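Local coordinates for protein ribonucleoside-diphosphate reductase, alpha chain (PDB 6DQX) that probably reduces ribonucleoside diphosphates to deoxyribonucleoside diphosphates as the catalytic subunit of a class Id ribonucleotide reductase, at residues E61-K66 against T313-V318; S89-N94 against D317-E322; T51-I56 against K75-M80. One frame throughout, in Å; residues are numbered along the deposited sequence.

Interaction 1: E61-K66 against T313-V318; sequences EHAEHK and TYFLDV. With MG (magnesium ion), chain E; EDO (1,2-ethanediol), chain F.
A63 presses its methyl group against F315 and V318 where the helical segments 61-66 and 313-318 cross at 78°, their axes 9.9 Å apart at closest approach. The apolar contacts carry the crossing. A63 CB lies 3.8 Å from F315 CD1, at the edge of the ring and in its plane, so the methyl meets the aromatic rim. F315 reaches this place because its CG stands anti to the backbone N (chi1 176°), which carries the ring out from its helix so that its CD1-CE1 edge meets the methyl. On the next turn V318 offers its CG2 branch, 4.1 Å from A63 CB. Alanine suits the crossing: the alpha carbons of A63 and F315 are 6.5 Å apart, and its small side chain lets the two backbones come this near. K66 adds its CB alongside V318 and then carries its ammonium group away, so that its aliphatic base serves the buried side while the charge stays on the exposed side. Around F315, F76 and F95 bring further rings, F95 edge-to-face.

The polar interactions lie to the side of this patch. D317 is buried, and its carboxylate is satisfied by salt bridges to R344 and R407 and by N408. Its OD2 also accepts from O2 of a 1,2-ethanediol at 2.6 Å, a molecule probably left from the crystallisation liquor that rests against V318 CG1.

Metal binding occupies the exposed face of helix 52-67. H65 ND1 holds a magnesium ion at 2.5 Å, and a water molecule, 2.0 Å from the magnesium, is a second ligand. The whole is a steep helix-helix packing, in which a helix from the N-terminal part of the chain lies across helix 308-327 of the ribonucleotide reductase barrel domain.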
loop_
_atom_site.group_PDB
_atom_site.type_symbol
_atom_site.label_atom_id
_atom_site.label_comp_id
_atom_site.label_asym_id
_atom_site.label_seq_id
_atom_site.Cartn_x
_atom_site.Cartn_y
_atom_site.Cartn_z
ATOM N N GLU A 61 -27.779 13.472 -25.098
ATOM C CA GLU A 61 -29.118 13.260 -24.533
ATOM C C GLU A 61 -29.054 13.059 -23.025
ATOM O O GLU A 61 -29.936 13.505 -22.302
ATOM C CB GLU A 61 -29.819 12.062 -25.203
ATOM C CG GLU A 61 -30.160 12.288 -26.669
ATOM C CD GLU A 61 -31.290 13.291 -26.905
ATOM O OE1 GLU A 61 -32.078 13.588 -25.970
ATOM O OE2 GLU A 61 -31.381 13.803 -28.043
ATOM N N HIS A 62 -28.022 12.365 -22.551
ATOM C CA HIS A 62 -27.902 12.117 -21.121
ATOM C C HIS A 62 -27.671 13.434 -20.387
ATOM O O HIS A 62 -28.294 13.699 -19.357
ATOM C CB HIS A 62 -26.770 11.152 -20.802
ATOM C CG HIS A 62 -26.763 10.718 -19.374
ATOM N ND1 HIS A 62 -27.655 9.788 -18.876
ATOM C CD2 HIS A 62 -25.990 11.100 -18.333
ATOM C CE1 HIS A 62 -27.414 9.608 -17.590
ATOM N NE2 HIS A 62 -26.422 10.405 -17.232
ATOM N N ALA A 63 -26.815 14.273 -20.961
ATOM C CA ALA A 63 -26.571 15.617 -20.407
ATOM C C ALA A 63 -27.853 16.467 -20.375
ATOM O O ALA A 63 -28.168 17.068 -19.358
ATOM C CB ALA A 63 -25.474 16.313 -21.185
ATOM N N GLU A 64 -28.602 16.490 -21.479
ATOM C CA GLU A 64 -29.886 17.193 -21.494
ATOM C C GLU A 64 -30.807 16.695 -20.387
ATOM O O GLU A 64 -31.426 17.488 -19.677
ATOM C CB GLU A 64 -30.604 17.034 -22.851
ATOM C CG GLU A 64 -32.031 17.598 -22.822
ATOM C CD GLU A 64 -32.680 17.723 -24.191
ATOM O OE1 GLU A 64 -32.065 18.281 -25.135
ATOM O OE2 GLU A 64 -33.851 17.303 -24.299
ATOM N N HIS A 65 -30.909 15.388 -20.250
ATOM C CA HIS A 65 -31.783 14.812 -19.244
ATOM C C HIS A 65 -31.392 15.270 -17.830
ATOM O O HIS A 65 -32.246 15.697 -17.072
ATOM C CB HIS A 65 -31.822 13.292 -19.335
ATOM C CG HIS A 65 -32.833 12.693 -18.420
ATOM N ND1 HIS A 65 -34.192 12.813 -18.635
ATOM C CD2 HIS A 65 -32.692 12.032 -17.247
ATOM C CE1 HIS A 65 -34.841 12.223 -17.647
ATOM N NE2 HIS A 65 -33.955 11.739 -16.795
ATOM N N LYS A 66 -30.101 15.246 -17.516
ATOM C CA LYS A 66 -29.617 15.677 -16.194
ATOM C C LYS A 66 -29.715 17.170 -15.940
ATOM O O LYS A 66 -29.929 17.587 -14.787
ATOM C CB LYS A 66 -28.180 15.182 -15.950
ATOM C CG LYS A 66 -28.044 13.667 -15.973
ATOM C CD LYS A 66 -28.793 13.032 -14.811
ATOM C CE LYS A 66 -28.639 11.533 -14.809
ATOM N NZ LYS A 66 -29.031 11.007 -13.477
ATOM N N THR A 313 -19.370 24.407 -20.666
ATOM C CA THR A 313 -19.351 24.648 -19.221
ATOM C C THR A 313 -20.516 23.941 -18.484
ATOM O O THR A 313 -20.307 23.243 -17.463
ATOM C CB THR A 313 -19.340 26.159 -18.931
ATOM O OG1 THR A 313 -18.216 26.750 -19.607
ATOM C CG2 THR A 313 -19.284 26.433 -17.433
ATOM N N TYR A 314 -21.723 24.107 -19.036
ATOM C CA TYR A 314 -22.923 23.402 -18.561
ATOM C C TYR A 314 -22.686 21.902 -18.565
ATOM O O TYR A 314 -23.031 21.213 -17.606
ATOM C CB TYR A 314 -24.124 23.709 -19.438
ATOM C CG TYR A 314 -24.880 24.977 -19.107
ATOM C CD1 TYR A 314 -24.228 26.191 -18.917
ATOM C CD2 TYR A 314 -26.269 24.956 -19.000
ATOM C CE1 TYR A 314 -24.942 27.355 -18.643
ATOM C CE2 TYR A 314 -26.992 26.105 -18.719
ATOM C CZ TYR A 314 -26.330 27.299 -18.549
ATOM O OH TYR A 314 -27.062 28.431 -18.297
ATOM N N PHE A 315 -22.033 21.414 -19.621
ATOM C CA PHE A 315 -21.766 19.977 -19.744
ATOM C C PHE A 315 -20.838 19.500 -18.644
ATOM O O PHE A 315 -21.092 18.464 -18.016
ATOM C CB PHE A 315 -21.180 19.634 -21.118
ATOM C CG PHE A 315 -20.802 18.199 -21.266
ATOM C CD1 PHE A 315 -21.790 17.247 -21.346
ATOM C CD2 PHE A 315 -19.456 17.803 -21.337
ATOM C CE1 PHE A 315 -21.466 15.909 -21.487
ATOM C CE2 PHE A 315 -19.126 16.475 -21.487
ATOM C CZ PHE A 315 -20.135 15.528 -21.585
ATOM N N LEU A 316 -19.760 20.243 -18.412
ATOM C CA LEU A 316 -18.808 19.886 -17.362
ATOM C C LEU A 316 -19.436 19.927 -15.969
ATOM O O LEU A 316 -19.131 19.089 -15.114
ATOM C CB LEU A 316 -17.572 20.766 -17.450
ATOM C CG LEU A 316 -16.696 20.472 -18.682
ATOM C CD1 LEU A 316 -15.476 21.349 -18.659
ATOM C CD2 LEU A 316 -16.274 19.000 -18.758
ATOM N N ASP A 317 -20.374 20.845 -15.751
ATOM C CA ASP A 317 -21.076 20.841 -14.474
ATOM C C ASP A 317 -21.919 19.583 -14.278
ATOM O O ASP A 317 -21.937 19.042 -13.189
ATOM C CB ASP A 317 -21.919 22.084 -14.291
ATOM C CG ASP A 317 -22.337 22.285 -12.858
ATOM O OD1 ASP A 317 -21.445 22.335 -11.983
ATOM O OD2 ASP A 317 -23.555 22.405 -12.587
ATOM N N VAL A 318 -22.601 19.101 -15.314
ATOM C CA VAL A 318 -23.349 17.828 -15.153
ATOM C C VAL A 318 -22.443 16.618 -15.027
ATOM O O VAL A 318 -22.800 15.653 -14.359
ATOM C CB VAL A 318 -24.397 17.573 -16.257
ATOM C CG1 VAL A 318 -25.379 18.681 -16.263
ATOM C CG2 VAL A 318 -23.829 17.414 -17.640
HETATM MG MG MG E . -35.373 12.687 -20.859
HETATM C C1 EDO F . -27.308 19.392 -12.921
HETATM O O1 EDO F . -26.594 18.153 -12.805
HETATM C C2 EDO F . -26.369 20.572 -13.103
HETATM O O2 EDO F . -25.291 20.519 -12.176
HETATM O O HOH W 1 -34.366 14.217 -21.648
#

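Interaction 2: S89-N94 against D317-E322; sequences SPIWSN and DVVMSE. With EDO (1,2-ethanediol), chain F.
V319 is the first residue of 317-322 to touch helix 89-94, and it does so through both methyls. Its CG2 lies 4.0 Å from I91 CD1, and its CG1 touches CG1 and CD1 of the same isoleucine, each at 4.1 Å. The two side chains meet at about a right angle, the long CG1-CD1 arm of I91 being laid across the fork of the valine. That arm extends because CD1 stands anti to CA (chi2 164°), and valine, branched but compact, fits between backbones whose I91 and V319 alpha carbons are 7.8 Å apart. Within the short helix of I91, S89 O takes two donors on opposite faces of its plane, S93 N at 2.8 Å and S93 OG at 3.0 Å. V319 and M320 also rest on C291, and I91 on S293, so both helices share the cover of strand 288-296. Helix 308-327 lies on the connection from that strand to its parallel neighbour 347-351, a beta-alpha-beta unit such as builds the alpha/beta barrel of this enzyme family. S321 turns to another side, where its OG is hydrogen-bonded to O1 of the 1,2-ethanediol at 2.9 Å and also to R344. E322 closes the segment: its chain, extended beyond CG, brings OE2 to 3.7 Å from N94 O, a contact of two acceptors and no bond, while the G96 amide, just past the short helix, donates to OE1.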
loop_
_atom_site.group_PDB
_atom_site.type_symbol
_atom_site.label_atom_id
_atom_site.label_comp_id
_atom_site.label_asym_id
_atom_site.label_seq_id
_atom_site.Cartn_x
_atom_site.Cartn_y
_atom_site.Cartn_z
ATOM N N SER A 89 -11.032 11.632 -22.130
ATOM C CA SER A 89 -11.144 10.175 -22.252
ATOM C C SER A 89 -12.010 9.535 -21.158
ATOM O O SER A 89 -12.759 8.633 -21.478
ATOM C CB SER A 89 -9.782 9.489 -22.414
ATOM O OG SER A 89 -8.982 9.617 -21.285
ATOM N N PRO A 90 -11.940 10.006 -19.886
ATOM C CA PRO A 90 -12.901 9.484 -18.903
ATOM C C PRO A 90 -14.376 9.744 -19.244
ATOM O O PRO A 90 -15.227 8.917 -18.950
ATOM C CB PRO A 90 -12.502 10.199 -17.602
ATOM C CG PRO A 90 -11.058 10.518 -17.779
ATOM C CD PRO A 90 -10.958 10.894 -19.231
ATOM N N ILE A 91 -14.677 10.886 -19.868
ATOM C CA ILE A 91 -16.042 11.187 -20.293
ATOM C C ILE A 91 -16.464 10.257 -21.445
ATOM O O ILE A 91 -17.547 9.649 -21.399
ATOM C CB ILE A 91 -16.168 12.696 -20.662
ATOM C CG1 ILE A 91 -16.095 13.519 -19.364
ATOM C CG2 ILE A 91 -17.454 12.966 -21.441
ATOM C CD1 ILE A 91 -15.817 15.010 -19.523
ATOM N N TRP A 92 -15.612 10.132 -22.452
ATOM C CA TRP A 92 -15.858 9.196 -23.576
ATOM C C TRP A 92 -16.084 7.798 -23.025
ATOM O O TRP A 92 -17.001 7.085 -23.461
ATOM C CB TRP A 92 -14.677 9.129 -24.543
ATOM C CG TRP A 92 -14.709 10.097 -25.663
ATOM C CD1 TRP A 92 -13.943 11.233 -25.788
ATOM C CD2 TRP A 92 -15.524 10.032 -26.836
ATOM N NE1 TRP A 92 -14.252 11.883 -26.963
ATOM C CE2 TRP A 92 -15.214 11.168 -27.625
ATOM C CE3 TRP A 92 -16.491 9.133 -27.297
ATOM C CZ2 TRP A 92 -15.836 11.424 -28.846
ATOM C CZ3 TRP A 92 -17.099 9.379 -28.523
ATOM C CH2 TRP A 92 -16.775 10.519 -29.280
ATOM N N SER A 93 -15.248 7.413 -22.066
ATOM C CA SER A 93 -15.296 6.026 -21.541
ATOM C C SER A 93 -16.499 5.733 -20.651
ATOM O O SER A 93 -17.114 4.648 -20.774
ATOM C CB SER A 93 -14.002 5.671 -20.817
ATOM O OG SER A 93 -12.917 5.668 -21.724
ATOM N N ASN A 94 -16.829 6.674 -19.758
ATOM C CA ASN A 94 -17.669 6.402 -18.602
ATOM C C ASN A 94 -18.897 7.268 -18.421
ATOM O O ASN A 94 -19.766 6.897 -17.644
ATOM C CB ASN A 94 -16.813 6.503 -17.310
ATOM C CG ASN A 94 -15.523 5.676 -17.379
ATOM O OD1 ASN A 94 -14.475 6.114 -16.900
ATOM N ND2 ASN A 94 -15.594 4.477 -17.995
ATOM N N ASP A 317 -20.374 20.845 -15.751
ATOM C CA ASP A 317 -21.076 20.841 -14.474
ATOM C C ASP A 317 -21.919 19.583 -14.278
ATOM O O ASP A 317 -21.937 19.042 -13.189
ATOM C CB ASP A 317 -21.919 22.084 -14.291
ATOM C CG ASP A 317 -22.337 22.285 -12.858
ATOM O OD1 ASP A 317 -21.445 22.335 -11.983
ATOM O OD2 ASP A 317 -23.555 22.405 -12.587
ATOM N N VAL A 318 -22.601 19.101 -15.314
ATOM C CA VAL A 318 -23.349 17.828 -15.153
ATOM C C VAL A 318 -22.443 16.618 -15.027
ATOM O O VAL A 318 -22.800 15.653 -14.359
ATOM C CB VAL A 318 -24.397 17.573 -16.257
ATOM C CG1 VAL A 318 -25.379 18.681 -16.263
ATOM C CG2 VAL A 318 -23.829 17.414 -17.640
ATOM N N VAL A 319 -21.264 16.667 -15.656
ATOM C CA VAL A 319 -20.246 15.664 -15.432
ATOM C C VAL A 319 -19.837 15.596 -13.958
ATOM O O VAL A 319 -19.784 14.507 -13.368
ATOM C CB VAL A 319 -19.030 15.881 -16.367
ATOM C CG1 VAL A 319 -17.866 14.981 -15.969
ATOM C CG2 VAL A 319 -19.431 15.645 -17.835
ATOM N N MET A 320 -19.602 16.748 -13.326
ATOM C CA MET A 320 -19.314 16.766 -11.897
ATOM C C MET A 320 -20.490 16.238 -11.061
ATOM O O MET A 320 -20.274 15.519 -10.085
ATOM C CB MET A 320 -18.939 18.188 -11.430
ATOM C CG MET A 320 -18.253 18.263 -10.065
ATOM S SD MET A 320 -16.729 17.304 -9.836
ATOM C CE MET A 320 -16.037 17.298 -11.503
ATOM N N SER A 321 -21.717 16.573 -11.440
ATOM C CA SER A 321 -22.887 15.978 -10.770
ATOM C C SER A 321 -22.857 14.437 -10.839
ATOM O O SER A 321 -23.131 13.771 -9.834
ATOM C CB SER A 321 -24.192 16.541 -11.331
ATOM O OG SER A 321 -24.275 17.924 -11.071
ATOM N N GLU A 322 -22.447 13.880 -11.982
ATOM C CA GLU A 322 -22.261 12.427 -12.086
ATOM C C GLU A 322 -21.184 11.890 -11.148
ATOM O O GLU A 322 -21.400 10.859 -10.468
ATOM C CB GLU A 322 -21.947 11.973 -13.517
ATOM C CG GLU A 322 -21.735 10.470 -13.596
ATOM C CD GLU A 322 -21.574 9.958 -14.989
ATOM O OE1 GLU A 322 -22.605 9.789 -15.653
ATOM O OE2 GLU A 322 -20.419 9.713 -15.402
HETATM C C1 EDO F . -27.308 19.392 -12.921
HETATM O O1 EDO F . -26.594 18.153 -12.805
HETATM C C2 EDO F . -26.369 20.572 -13.103
HETATM O O2 EDO F . -25.291 20.519 -12.176
#

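Interaction 3: T51-I56 against K75-M80; sequences TALERI and KFYHYM
Helices 52-56 and 75-80 run roughly antiparallel, at 143° with their axes 11.7 Å apart, and the nearest alpha carbons across the segments are those of I56 and Y77, 7.2 Å apart. I56 is the centre of the contact and uses both its branches. Its CG2 methyl meets the Y77 ring obliquely, 3.9 Å from CD1, the two side chains crossing at about a right angle. Its CG1 meets M80 CE, also at 3.9 Å. M80 is suited to this because its unbranched chain can fold: the bends at chi2 (-72°) and chi3 (-74°) bring CE back to I56, 4.0 Å from its CG2, while CB and CG also lie against that methyl. Y77 has a long flat side chain, whose OH lies 4.2 Å from CD2 of the exposed L53. R57 adds a cation-pi contact to this ring, and F30 meets it edge-to-face.

At its N-terminus the first helix is closed by a capping box. T51 OG1 accepts from E54 N at 3.1 Å, and in return T51 N donates to E54 OE1 at 3.2 Å, using the anti lone pair of that oxygen. Threonine is a natural N-cap, since its short hydroxyl can reach forward to the amide of E54, one of the first-turn N-H groups that have no helical carbonyl to bond. With helix 72-82 following helix 52-67 after a short loop, the pair forms an antiparallel helical hairpin.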
loop_
_atom_site.group_PDB
_atom_site.type_symbol
_atom_site.label_atom_id
_atom_site.label_comp_id
_atom_site.label_asym_id
_atom_site.label_seq_id
_atom_site.Cartn_x
_atom_site.Cartn_y
_atom_site.Cartn_z
ATOM N N THR A 51 -21.106 2.499 -31.533
ATOM C CA THR A 51 -20.355 3.295 -32.499
ATOM C C THR A 51 -20.022 4.668 -31.897
ATOM O O THR A 51 -20.679 5.096 -30.958
ATOM C CB THR A 51 -21.129 3.552 -33.796
ATOM O OG1 THR A 51 -22.251 4.419 -33.541
ATOM C CG2 THR A 51 -21.611 2.215 -34.414
ATOM N N ALA A 52 -19.037 5.353 -32.485
ATOM C CA ALA A 52 -18.682 6.733 -32.064
ATOM C C ALA A 52 -19.872 7.695 -32.133
ATOM O O ALA A 52 -20.152 8.406 -31.183
ATOM C CB ALA A 52 -17.534 7.259 -32.896
ATOM N N LEU A 53 -20.609 7.691 -33.246
ATOM C CA LEU A 53 -21.754 8.590 -33.376
ATOM C C LEU A 53 -22.833 8.276 -32.359
ATOM O O LEU A 53 -23.410 9.166 -31.776
ATOM C CB LEU A 53 -22.348 8.553 -34.800
ATOM C CG LEU A 53 -21.529 9.171 -35.933
ATOM C CD1 LEU A 53 -22.103 8.816 -37.313
ATOM C CD2 LEU A 53 -21.442 10.684 -35.741
ATOM N N GLU A 54 -23.121 6.995 -32.154
ATOM C CA GLU A 54 -24.105 6.574 -31.167
ATOM C C GLU A 54 -23.735 7.067 -29.763
ATOM O O GLU A 54 -24.575 7.533 -28.991
ATOM C CB GLU A 54 -24.155 5.048 -31.211
ATOM C CG GLU A 54 -25.175 4.379 -30.363
ATOM C CD GLU A 54 -25.295 2.914 -30.741
ATOM O OE1 GLU A 54 -24.282 2.289 -31.170
ATOM O OE2 GLU A 54 -26.410 2.397 -30.616
ATOM N N ARG A 55 -22.467 6.930 -29.442
ATOM C CA ARG A 55 -21.950 7.396 -28.158
ATOM C C ARG A 55 -22.144 8.921 -27.993
ATOM O O ARG A 55 -22.576 9.378 -26.928
ATOM C CB ARG A 55 -20.478 6.990 -28.045
ATOM C CG ARG A 55 -19.807 7.286 -26.718
ATOM C CD ARG A 55 -20.326 6.452 -25.576
ATOM N NE ARG A 55 -19.767 6.950 -24.320
ATOM C CZ ARG A 55 -20.423 7.195 -23.192
ATOM N NH1 ARG A 55 -21.716 6.960 -23.070
ATOM N NH2 ARG A 55 -19.745 7.687 -22.149
ATOM N N ILE A 56 -21.885 9.687 -29.046
ATOM C CA ILE A 56 -22.014 11.155 -28.966
ATOM C C ILE A 56 -23.463 11.549 -28.716
ATOM O O ILE A 56 -23.758 12.397 -27.881
ATOM C CB ILE A 56 -21.451 11.852 -30.216
ATOM C CG1 ILE A 56 -19.933 11.634 -30.318
ATOM C CG2 ILE A 56 -21.803 13.329 -30.231
ATOM C CD1 ILE A 56 -19.406 11.824 -31.726
ATOM N N LYS A 75 -28.170 21.217 -29.300
ATOM C CA LYS A 75 -27.112 22.256 -29.283
ATOM C C LYS A 75 -25.753 21.628 -29.066
ATOM O O LYS A 75 -24.830 21.871 -29.834
ATOM C CB LYS A 75 -27.369 23.308 -28.217
ATOM C CG LYS A 75 -28.249 24.451 -28.684
ATOM C CD LYS A 75 -28.250 25.624 -27.707
ATOM C CE LYS A 75 -26.936 26.406 -27.706
ATOM N NZ LYS A 75 -26.716 27.295 -28.892
ATOM N N PHE A 76 -25.643 20.792 -28.025
ATOM C CA PHE A 76 -24.388 20.085 -27.771
ATOM C C PHE A 76 -23.972 19.223 -28.968
ATOM O O PHE A 76 -22.810 19.239 -29.385
ATOM C CB PHE A 76 -24.530 19.254 -26.496
ATOM C CG PHE A 76 -23.290 18.519 -26.105
ATOM C CD1 PHE A 76 -23.062 17.237 -26.572
ATOM C CD2 PHE A 76 -22.400 19.066 -25.187
ATOM C CE1 PHE A 76 -21.924 16.535 -26.202
ATOM C CE2 PHE A 76 -21.270 18.367 -24.798
ATOM C CZ PHE A 76 -21.040 17.096 -25.294
ATOM N N TYR A 77 -24.926 18.484 -29.541
ATOM C CA TYR A 77 -24.653 17.638 -30.703
ATOM C C TYR A 77 -24.157 18.460 -31.901
ATOM O O TYR A 77 -23.167 18.086 -32.552
ATOM C CB TYR A 77 -25.904 16.822 -31.073
ATOM C CG TYR A 77 -25.660 15.741 -32.109
ATOM C CD1 TYR A 77 -25.155 14.492 -31.738
ATOM C CD2 TYR A 77 -25.936 15.959 -33.453
ATOM C CE1 TYR A 77 -24.940 13.499 -32.683
ATOM C CE2 TYR A 77 -25.720 14.967 -34.407
ATOM C CZ TYR A 77 -25.224 13.736 -34.008
ATOM O OH TYR A 77 -25.009 12.743 -34.933
ATOM N N HIS A 78 -24.790 19.609 -32.138
ATOM C CA HIS A 78 -24.381 20.510 -33.220
ATOM C C HIS A 78 -22.943 20.959 -33.071
ATOM O O HIS A 78 -22.144 20.878 -34.015
ATOM C CB HIS A 78 -25.310 21.740 -33.346
ATOM C CG HIS A 78 -24.841 22.733 -34.369
ATOM N ND1 HIS A 78 -24.824 22.457 -35.719
ATOM C CD2 HIS A 78 -24.340 23.986 -34.237
ATOM C CE1 HIS A 78 -24.330 23.497 -36.374
ATOM N NE2 HIS A 78 -24.028 24.436 -35.496
ATOM N N TYR A 79 -22.591 21.421 -31.876
ATOM C CA TYR A 79 -21.226 21.839 -31.652
ATOM C C TYR A 79 -20.213 20.703 -31.781
ATOM O O TYR A 79 -19.115 20.907 -32.364
ATOM C CB TYR A 79 -21.108 22.585 -30.324
ATOM C CG TYR A 79 -21.885 23.892 -30.277
ATOM C CD1 TYR A 79 -21.942 24.761 -31.385
ATOM C CD2 TYR A 79 -22.537 24.285 -29.110
ATOM C CE1 TYR A 79 -22.636 25.966 -31.323
ATOM C CE2 TYR A 79 -23.233 25.481 -29.042
ATOM C CZ TYR A 79 -23.284 26.316 -30.137
ATOM O OH TYR A 79 -23.968 27.508 -30.041
ATOM N N MET A 80 -20.577 19.505 -31.310
ATOM C CA MET A 80 -19.761 18.322 -31.592
ATOM C C MET A 80 -19.582 18.117 -33.087
ATOM O O MET A 80 -18.452 17.862 -33.575
ATOM C CB MET A 80 -20.351 17.051 -30.942
ATOM C CG MET A 80 -20.269 17.015 -29.423
ATOM S SD MET A 80 -18.598 16.762 -28.797
ATOM C CE MET A 80 -18.387 15.020 -29.161
#

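In the fold
The three contacts gather on one side of the chain's centre. Interactions 1 and 2 have centres about 9 Å apart and share helix 308-327, with D317 and V318 common to both; the centre of interaction 3 lies about 13 Å from that of the first and 14 Å from that of the second. Helix 52-67 serves interactions 1 and 3. Interaction 3 is local and closes before 89-94 begins, whereas the other two reach more than 200 residues ahead to the same helix. F315 links them, touching I91 on one hand and F76 on the other, while R55 bonds to W92 O. The N-terminal hairpin and helix 89-94 are thereby joined to a helix of the barrel domain.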